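Long-range contact in CD180 antigen (Mus musculus, PDB 3T6Q), which may cooperate with MD-1 and TLR4 in the innate immune response of B-cells to bacterial lipopolysaccharide, leading to NF-kappa-B activation: residues A[152-160]-A[176-184]. Residues are numbered along the deposited sequence; the frame is centred on the assembly and turned at random.
Sequences TEKLKVLDF and LQQATNLSL
L184 pushes its CD2 methyl into a notch between L158 and F160, meeting the phenyl ring in its plane, at the edge, 3.7 Å from F160 CD2, while L158 CB lies 4.1 Å away from the same methyl. L158 in turn sends CD1 across the side chain of L176, 3.6 Å from L176 CD2. The methyl CD1 of L182 fills the next hollow along, bounded by L155 CG, L158 CB and the peptide carbon of K156; with CG of L182 anti to its backbone N (chi1 177°), the branch swings back toward the preceding rung. These leucines stack turn upon turn inside the horseshoe-shaped solenoid of the Toll-like receptor family, where LRR 6 and LRR 7 lay parallel strands 157-159 and 182-184 side by side, their axes 4.9 Å apart. S183 N donates to K156 O, and L158 N donates to S183 O at 3.0 Å. V157 and S183 point out on the face opposite L158 and L184, with V157 CA resting against S183 O and S183 also touching Q205 and S206 of the next strand. Before the strands, K156 bends at chi2 (-54°) and runs alongside T180, its NZ reaching T180 O at 2.8 Å. A water bound to this lysine accepts from NZ and T180 N and lies within hydrogen-bonding distance of the carbonyl oxygens of E153 and L155; a second water lies close to both E153 O and Q178 O. Farther back, two type I turns nest together: the small CB of A179 sits 3.3 Å from T152 O, with L155 CB beside it.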
ATOM      1  N   THR A 152      17.464   1.116  20.340  1.00 47.70           N
ATOM      2  CA  THR A 152      16.103   1.123  20.810  1.00 43.52           C
ATOM      3  C   THR A 152      16.096   1.813  22.164  1.00 39.99           C
ATOM      4  O   THR A 152      15.047   2.026  22.745  1.00 37.82           O
ATOM      5  CB  THR A 152      15.559  -0.320  20.896  1.00 44.07           C
ATOM      6  OG1 THR A 152      16.346  -1.065  21.826  1.00 57.10           O
ATOM      7  CG2 THR A 152      15.631  -1.024  19.538  1.00 40.38           C
ATOM      8  N   GLU A 153      17.273   2.214  22.643  1.00 41.54           N
ATOM      9  CA  GLU A 153      17.418   2.684  24.023  1.00 37.29           C
ATOM     10  C   GLU A 153      16.626   3.925  24.370  1.00 32.35           C
ATOM     11  O   GLU A 153      16.138   4.057  25.493  1.00 35.58           O
ATOM     12  CB  GLU A 153      18.905   2.904  24.358  1.00 47.53           C
ATOM     13  CG  GLU A 153      19.828   1.912  23.652  1.00 57.94           C
ATOM     14  CD  GLU A 153      21.284   2.031  24.082  1.00 82.88           C
ATOM     15  OE1 GLU A 153      21.756   3.160  24.371  1.00 83.13           O
ATOM     16  OE2 GLU A 153      21.968   0.986  24.126  1.00 90.03           O
ATOM     17  N   LYS A 154      16.507   4.871  23.435  1.00 30.53           N
ATOM     18  CA  LYS A 154      15.723   6.078  23.688  1.00 28.02           C
ATOM     19  C   LYS A 154      14.310   5.988  23.036  1.00 24.21           C
ATOM     20  O   LYS A 154      13.530   6.916  23.126  1.00 21.63           O
ATOM     21  CB  LYS A 154      16.488   7.316  23.197  1.00 35.26           C
ATOM     22  CG  LYS A 154      17.879   7.459  23.867  1.00 40.48           C
ATOM     23  CD  LYS A 154      17.829   8.502  24.958  1.00 46.82           C
ATOM     24  CE  LYS A 154      18.180   7.930  26.321  1.00 61.27           C
ATOM     25  NZ  LYS A 154      19.644   7.829  26.552  1.00 48.46           N
ATOM     26  N   LEU A 155      14.001   4.854  22.424  1.00 25.63           N
ATOM     27  CA  LEU A 155      12.673   4.680  21.737  1.00 25.32           C
ATOM     28  C   LEU A 155      11.520   4.678  22.747  1.00 25.81           C
ATOM     29  O   LEU A 155      11.510   3.849  23.664  1.00 23.63           O
ATOM     30  CB  LEU A 155      12.690   3.397  20.905  1.00 25.49           C
ATOM     31  CG  LEU A 155      11.591   3.200  19.862  1.00 27.34           C
ATOM     32  CD1 LEU A 155      11.620   4.297  18.779  1.00 26.39           C
ATOM     33  CD2 LEU A 155      11.716   1.805  19.277  1.00 26.14           C
ATOM     34  N   LYS A 156      10.587   5.623  22.598  1.00 25.06           N
ATOM     35  CA  LYS A 156       9.389   5.701  23.459  1.00 26.58           C
ATOM     36  C   LYS A 156       8.048   5.474  22.708  1.00 30.24           C
ATOM     37  O   LYS A 156       7.049   5.087  23.351  1.00 27.52           O
ATOM     38  CB  LYS A 156       9.311   7.034  24.173  1.00 25.92           C
ATOM     39  CG  LYS A 156      10.507   7.382  25.057  1.00 30.19           C
ATOM     40  CD  LYS A 156      10.805   6.271  26.076  1.00 27.72           C
ATOM     41  CE  LYS A 156      12.082   6.598  26.877  1.00 32.91           C
ATOM     42  NZ  LYS A 156      12.461   5.438  27.737  1.00 35.38           N
ATOM     43  N   VAL A 157       8.023   5.732  21.384  1.00 22.13           N
ATOM     44  CA  VAL A 157       6.788   5.511  20.532  1.00 20.02           C
ATOM     45  C   VAL A 157       7.112   4.693  19.295  1.00 21.55           C
ATOM     46  O   VAL A 157       7.980   5.065  18.487  1.00 20.34           O
ATOM     47  CB  VAL A 157       6.125   6.843  20.137  1.00 21.41           C
ATOM     48  CG1 VAL A 157       4.935   6.630  19.204  1.00 23.68           C
ATOM     49  CG2 VAL A 157       5.635   7.565  21.403  1.00 24.43           C
ATOM     50  N   LEU A 158       6.456   3.551  19.149  1.00 19.84           N
ATOM     51  CA  LEU A 158       6.590   2.777  17.956  1.00 21.79           C
ATOM     52  C   LEU A 158       5.155   2.583  17.450  1.00 21.04           C
ATOM     53  O   LEU A 158       4.376   1.889  18.084  1.00 19.79           O
ATOM     54  CB  LEU A 158       7.174   1.413  18.273  1.00 23.42           C
ATOM     55  CG  LEU A 158       8.256   0.753  17.425  1.00 34.04           C
ATOM     56  CD1 LEU A 158       8.303  -0.773  17.579  1.00 30.25           C
ATOM     57  CD2 LEU A 158       8.372   1.203  15.959  1.00 25.89           C
ATOM     58  N   ASP A 159       4.831   3.163  16.303  1.00 20.78           N
ATOM     59  CA  ASP A 159       3.450   3.218  15.851  1.00 17.31           C
ATOM     60  C   ASP A 159       3.257   2.497  14.518  1.00 18.88           C
ATOM     61  O   ASP A 159       3.830   2.900  13.495  1.00 17.66           O
ATOM     62  CB  ASP A 159       3.052   4.690  15.767  1.00 18.50           C
ATOM     63  CG  ASP A 159       1.543   4.897  15.557  1.00 19.41           C
ATOM     64  OD1 ASP A 159       0.952   4.289  14.633  1.00 20.87           O
ATOM     65  OD2 ASP A 159       0.933   5.677  16.335  1.00 19.38           O
ATOM     66  N   PHE A 160       2.441   1.443  14.536  1.00 16.97           N
ATOM     67  CA  PHE A 160       2.160   0.645  13.358  1.00 18.36           C
ATOM     68  C   PHE A 160       0.670   0.695  12.980  1.00 18.76           C
ATOM     69  O   PHE A 160       0.167  -0.241  12.374  1.00 18.37           O
ATOM     70  CB  PHE A 160       2.545  -0.813  13.585  1.00 19.57           C
ATOM     71  CG  PHE A 160       4.028  -1.081  13.760  1.00 22.04           C
ATOM     72  CD1 PHE A 160       4.870  -1.276  12.649  1.00 21.40           C
ATOM     73  CD2 PHE A 160       4.571  -1.246  15.043  1.00 23.47           C
ATOM     74  CE1 PHE A 160       6.233  -1.580  12.828  1.00 24.66           C
ATOM     75  CE2 PHE A 160       5.929  -1.542  15.223  1.00 23.53           C
ATOM     76  CZ  PHE A 160       6.759  -1.727  14.119  1.00 22.53           C
ATOM     77  N   LEU A 176      12.633  -5.551  20.828  1.00 32.73           N
ATOM     78  CA  LEU A 176      12.288  -4.337  21.605  1.00 33.18           C
ATOM     79  C   LEU A 176      12.848  -4.300  23.027  1.00 44.67           C
ATOM     80  O   LEU A 176      12.596  -3.332  23.739  1.00 42.66           O
ATOM     81  CB  LEU A 176      10.768  -4.208  21.781  1.00 34.60           C
ATOM     82  CG  LEU A 176       9.772  -4.309  20.647  1.00 33.82           C
ATOM     83  CD1 LEU A 176       8.361  -4.287  21.208  1.00 35.16           C
ATOM     84  CD2 LEU A 176       9.981  -3.156  19.683  1.00 34.58           C
ATOM     85  N   GLN A 177      13.544  -5.353  23.472  1.00 44.05           N
ATOM     86  CA  GLN A 177      13.937  -5.456  24.910  1.00 49.18           C
ATOM     87  C   GLN A 177      14.744  -4.255  25.473  1.00 45.82           C
ATOM     88  O   GLN A 177      14.559  -3.866  26.636  1.00 50.22           O
ATOM     89  CB  GLN A 177      14.608  -6.813  25.235  1.00 47.01           C
ATOM     90  CG  GLN A 177      15.896  -7.063  24.457  1.00 59.96           C
ATOM     91  CD  GLN A 177      16.473  -8.457  24.637  1.00 71.54           C
ATOM     92  OE1 GLN A 177      15.894  -9.455  24.190  1.00 72.46           O
ATOM     93  NE2 GLN A 177      17.642  -8.528  25.267  1.00 61.47           N
ATOM     94  N   GLN A 178      15.615  -3.655  24.662  1.00 48.60           N
ATOM     95  CA  GLN A 178      16.403  -2.499  25.126  1.00 43.43           C
ATOM     96  C   GLN A 178      15.617  -1.201  25.332  1.00 44.08           C
ATOM     97  O   GLN A 178      16.054  -0.299  26.070  1.00 34.39           O
ATOM     98  CB  GLN A 178      17.611  -2.269  24.210  1.00 56.32           C
ATOM     99  CG  GLN A 178      18.922  -2.841  24.742  1.00 66.76           C
ATOM    100  CD  GLN A 178      18.737  -4.171  25.466  1.00 86.75           C
ATOM    101  OE1 GLN A 178      18.302  -5.162  24.873  1.00 87.37           O
ATOM    102  NE2 GLN A 178      19.062  -4.195  26.758  1.00 90.91           N
ATOM    103  N   ALA A 179      14.453  -1.083  24.689  1.00 35.07           N
ATOM    104  CA  ALA A 179      13.630   0.090  24.897  1.00 35.03           C
ATOM    105  C   ALA A 179      13.035  -0.039  26.292  1.00 30.87           C
ATOM    106  O   ALA A 179      12.847  -1.163  26.770  1.00 36.79           O
ATOM    107  CB  ALA A 179      12.524   0.167  23.820  1.00 30.35           C
ATOM    108  N   THR A 180      12.765   1.077  26.960  1.00 33.31           N
ATOM    109  CA  THR A 180      11.991   1.047  28.218  1.00 35.40           C
ATOM    110  C   THR A 180      10.813   2.041  28.223  1.00 38.12           C
ATOM    111  O   THR A 180      10.891   3.134  27.648  1.00 36.14           O
ATOM    112  CB  THR A 180      12.847   1.344  29.483  1.00 44.92           C
ATOM    113  OG1 THR A 180      13.151   2.738  29.526  1.00 46.97           O
ATOM    114  CG2 THR A 180      14.147   0.524  29.526  1.00 39.69           C
ATOM    115  N   ASN A 181       9.734   1.677  28.920  1.00 40.19           N
ATOM    116  CA  ASN A 181       8.533   2.514  28.973  1.00 37.25           C
ATOM    117  C   ASN A 181       7.876   2.748  27.582  1.00 25.61           C
ATOM    118  O   ASN A 181       7.450   3.845  27.272  1.00 25.10           O
ATOM    119  CB  ASN A 181       8.884   3.874  29.574  1.00 42.72           C
ATOM    120  CG  ASN A 181       7.930   4.279  30.665  1.00 59.50           C
ATOM    121  OD1 ASN A 181       7.716   3.519  31.616  1.00 76.33           O
ATOM    122  ND2 ASN A 181       7.376   5.489  30.564  1.00 64.38           N
ATOM    123  N   LEU A 182       7.859   1.730  26.755  1.00 24.45           N
ATOM    124  CA  LEU A 182       7.546   1.927  25.359  1.00 26.80           C
ATOM    125  C   LEU A 182       6.010   1.944  25.144  1.00 24.82           C
ATOM    126  O   LEU A 182       5.270   1.222  25.836  1.00 21.24           O
ATOM    127  CB  LEU A 182       8.187   0.821  24.550  1.00 27.21           C
ATOM    128  CG  LEU A 182       7.956   0.744  23.042  1.00 29.33           C
ATOM    129  CD1 LEU A 182       8.574   1.934  22.328  1.00 30.12           C
ATOM    130  CD2 LEU A 182       8.646  -0.515  22.573  1.00 33.32           C
ATOM    131  N   SER A 183       5.565   2.766  24.188  1.00 24.40           N
ATOM    132  CA  SER A 183       4.161   2.791  23.759  1.00 22.89           C
ATOM    133  C   SER A 183       4.156   2.227  22.375  1.00 23.91           C
ATOM    134  O   SER A 183       4.856   2.727  21.494  1.00 25.34           O
ATOM    135  CB  SER A 183       3.588   4.196  23.734  1.00 23.80           C
ATOM    136  OG  SER A 183       3.534   4.734  25.055  1.00 25.65           O
ATOM    137  N   LEU A 184       3.397   1.166  22.185  1.00 20.18           N
ATOM    138  CA  LEU A 184       3.443   0.438  20.938  1.00 20.72           C
ATOM    139  C   LEU A 184       1.994   0.484  20.403  1.00 20.75           C
ATOM    140  O   LEU A 184       1.083   0.036  21.084  1.00 18.42           O
ATOM    141  CB  LEU A 184       3.850  -0.985  21.246  1.00 19.64           C
ATOM    142  CG  LEU A 184       4.481  -1.950  20.247  1.00 32.04           C
ATOM    143  CD1 LEU A 184       3.920  -3.362  20.436  1.00 27.14           C
ATOM    144  CD2 LEU A 184       4.446  -1.540  18.765  1.00 25.30           C
TER
HETATM  145  O   HOH W   1      13.330   3.499  25.651  1.00 30.27           O
HETATM  146  O   HOH W   2      15.822   2.059  27.475  1.00 40.73           O
HETATM  147  O   HOH W   3       5.785   6.053  25.607  1.00 37.33           O